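Histone-lysine N-methyltransferase, H3 lysine-9 specific SUVH4 (Arabidopsis thaliana, PDB 4QEN) methylates histone H3, marking chromatin for transcriptional repression and sustaining non-CG DNA methylation, and binds methylated DNA. Local coordinates at residues Asn101-Leu106 with Cys158-Val163. Numbering follows the deposited sequence.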
loop_
_atom_site.group_PDB
_atom_site.type_symbol
_atom_site.label_atom_id
_atom_site.label_comp_id
_atom_site.label_asym_id
_atom_site.label_seq_id
_atom_site.Cartn_x
_atom_site.Cartn_y
_atom_site.Cartn_z
ATOM N N ASN A 101 -17.132 -35.261 5.779
ATOM C CA ASN A 101 -16.132 -36.314 5.966
ATOM C C ASN A 101 -14.943 -35.886 6.819
ATOM O O ASN A 101 -14.098 -36.709 7.164
ATOM C CB ASN A 101 -15.638 -36.863 4.626
ATOM C CG ASN A 101 -16.756 -37.432 3.782
ATOM O OD1 ASN A 101 -17.396 -38.409 4.158
ATOM N ND2 ASN A 101 -17.000 -36.820 2.636
ATOM N N TYR A 102 -14.855 -34.595 7.131
ATOM C CA TYR A 102 -13.895 -34.134 8.123
ATOM C C TYR A 102 -14.614 -34.050 9.469
ATOM O O TYR A 102 -15.843 -34.043 9.527
ATOM C CB TYR A 102 -13.336 -32.757 7.761
ATOM C CG TYR A 102 -12.575 -32.663 6.453
ATOM C CD1 TYR A 102 -11.842 -33.739 5.954
ATOM C CD2 TYR A 102 -12.584 -31.479 5.719
ATOM C CE1 TYR A 102 -11.137 -33.628 4.752
ATOM C CE2 TYR A 102 -11.893 -31.362 4.522
ATOM C CZ TYR A 102 -11.169 -32.438 4.042
ATOM O OH TYR A 102 -10.487 -32.300 2.847
ATOM N N LYS A 103 -13.848 -33.991 10.549
ATOM C CA LYS A 103 -14.415 -33.795 11.875
ATOM C C LYS A 103 -14.213 -32.326 12.205
ATOM O O LYS A 103 -13.106 -31.819 12.074
ATOM C CB LYS A 103 -13.673 -34.657 12.887
ATOM C CG LYS A 103 -14.311 -34.742 14.258
ATOM C CD LYS A 103 -14.316 -36.186 14.762
ATOM C CE LYS A 103 -12.999 -36.902 14.457
ATOM N NZ LYS A 103 -13.029 -38.335 14.869
ATOM N N LEU A 104 -15.280 -31.636 12.598
ATOM C CA LEU A 104 -15.171 -30.217 12.929
ATOM C C LEU A 104 -15.111 -30.024 14.447
ATOM O O LEU A 104 -15.540 -30.897 15.187
ATOM C CB LEU A 104 -16.310 -29.430 12.278
ATOM C CG LEU A 104 -15.897 -29.227 10.814
ATOM C CD1 LEU A 104 -16.669 -30.118 9.857
ATOM C CD2 LEU A 104 -15.974 -27.780 10.416
ATOM N N PRO A 105 -14.546 -28.901 14.920
ATOM C CA PRO A 105 -13.977 -27.754 14.191
ATOM C C PRO A 105 -12.660 -28.090 13.491
ATOM O O PRO A 105 -11.988 -29.065 13.834
ATOM C CB PRO A 105 -13.739 -26.721 15.295
ATOM C CG PRO A 105 -13.513 -27.538 16.520
ATOM C CD PRO A 105 -14.415 -28.741 16.380
ATOM N N LEU A 106 -12.302 -27.271 12.510
ATOM C CA LEU A 106 -11.165 -27.559 11.647
ATOM C C LEU A 106 -10.476 -26.238 11.312
ATOM O O LEU A 106 -11.106 -25.332 10.763
ATOM C CB LEU A 106 -11.665 -28.230 10.364
ATOM C CG LEU A 106 -10.633 -28.750 9.352
ATOM C CD1 LEU A 106 -9.860 -29.939 9.929
ATOM C CD2 LEU A 106 -11.325 -29.137 8.042
ATOM N N CYS A 158 -7.002 -30.920 11.976
ATOM C CA CYS A 158 -6.177 -30.696 10.788
ATOM C C CYS A 158 -5.149 -31.813 10.694
ATOM O O CYS A 158 -4.901 -32.359 9.610
ATOM C CB CYS A 158 -5.455 -29.360 10.874
ATOM S SG CYS A 158 -6.543 -27.965 10.569
ATOM N N CYS A 159 -4.574 -32.159 11.844
ATOM C CA CYS A 159 -3.538 -33.183 11.862
ATOM C C CYS A 159 -4.152 -34.499 11.404
ATOM O O CYS A 159 -3.591 -35.177 10.557
ATOM C CB CYS A 159 -2.896 -33.298 13.253
ATOM S SG CYS A 159 -1.650 -34.624 13.379
ATOM N N GLU A 160 -5.348 -34.817 11.890
ATOM C CA GLU A 160 -5.896 -36.155 11.652
ATOM C C GLU A 160 -6.449 -36.346 10.239
ATOM O O GLU A 160 -6.511 -37.474 9.739
ATOM C CB GLU A 160 -6.974 -36.465 12.681
ATOM C CG GLU A 160 -6.394 -36.532 14.082
ATOM C CD GLU A 160 -7.441 -36.499 15.176
ATOM O OE1 GLU A 160 -8.602 -36.087 14.911
ATOM O OE2 GLU A 160 -7.072 -36.874 16.308
ATOM N N TYR A 161 -6.856 -35.249 9.601
ATOM C CA TYR A 161 -7.482 -35.341 8.277
ATOM C C TYR A 161 -6.581 -34.829 7.138
ATOM O O TYR A 161 -7.014 -34.727 5.986
ATOM C CB TYR A 161 -8.857 -34.644 8.295
ATOM C CG TYR A 161 -9.852 -35.441 9.118
ATOM C CD1 TYR A 161 -10.579 -36.482 8.548
ATOM C CD2 TYR A 161 -10.013 -35.194 10.475
ATOM C CE1 TYR A 161 -11.469 -37.236 9.307
ATOM C CE2 TYR A 161 -10.901 -35.940 11.244
ATOM C CZ TYR A 161 -11.618 -36.958 10.655
ATOM O OH TYR A 161 -12.491 -37.698 11.412
ATOM N N ASN A 162 -5.332 -34.526 7.481
ATOM C CA ASN A 162 -4.354 -34.008 6.524
ATOM C C ASN A 162 -4.840 -32.729 5.857
ATOM O O ASN A 162 -4.741 -32.565 4.639
ATOM C CB ASN A 162 -4.014 -35.054 5.457
ATOM C CG ASN A 162 -3.024 -36.095 5.952
ATOM O OD1 ASN A 162 -2.432 -35.946 7.024
ATOM N ND2 ASN A 162 -2.837 -37.154 5.169
ATOM N N VAL A 163 -5.382 -31.836 6.667
ATOM C CA VAL A 163 -5.809 -30.535 6.186
ATOM C C VAL A 163 -4.757 -29.522 6.599
ATOM O O VAL A 163 -4.509 -29.326 7.789
ATOM C CB VAL A 163 -7.189 -30.140 6.766
ATOM C CG1 VAL A 163 -7.484 -28.658 6.498
ATOM C CG2 VAL A 163 -8.288 -31.041 6.180
HETATM O O HOH W 1 -10.562 -37.200 16.426
#
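Y161 lays one face of its ring over the backbone of Y102 and K103, in the SRA (YDG) domain. The contact joins the loop that leads into strand 106-112 to the C-terminal end of helix 151-161, which closes in a Schellman motif at N162. Y102 CA sits 4.2 Å from the Y161 ring centroid, a CH-pi contact. K103 N lies over the same face, nearer the rim. K103 then bends round the ring: its CE comes to the edge, in plane, 3.2 Å from Y161 OH. Replacing Y161 with an alanine would probably open a gap over the backbone of Y102 and K103 and leave the K103 chain freer to move.

V163 CG2 sits over one face of the Y102 ring, 4.0 Å from its centroid. Y102 CG is anti to its carbonyl carbon (chi1 -61°), which sends the ring past Y161 towards V163. The same methyl meets L106 CD2 tip to tip. The other methyl of L106, CD1, packs on C158, 3.9 Å from SG.

Further out, I57 touches both Y102 and V163, and H157 ND1 is hydrogen-bonded to P105 O, just after the cis peptide bond. The backbone of L106 pairs with M91 of strand 88-91. V163 N bonds back to C158 O, which fixes the turn that presents V163. On the exposed side, E160 OE2 forms a salt bridge with K156. The other oxygen, E160 OE1, accepts a bond from a water at 2.7 Å, and K103 NZ donates weakly to that water at 3.1 Å.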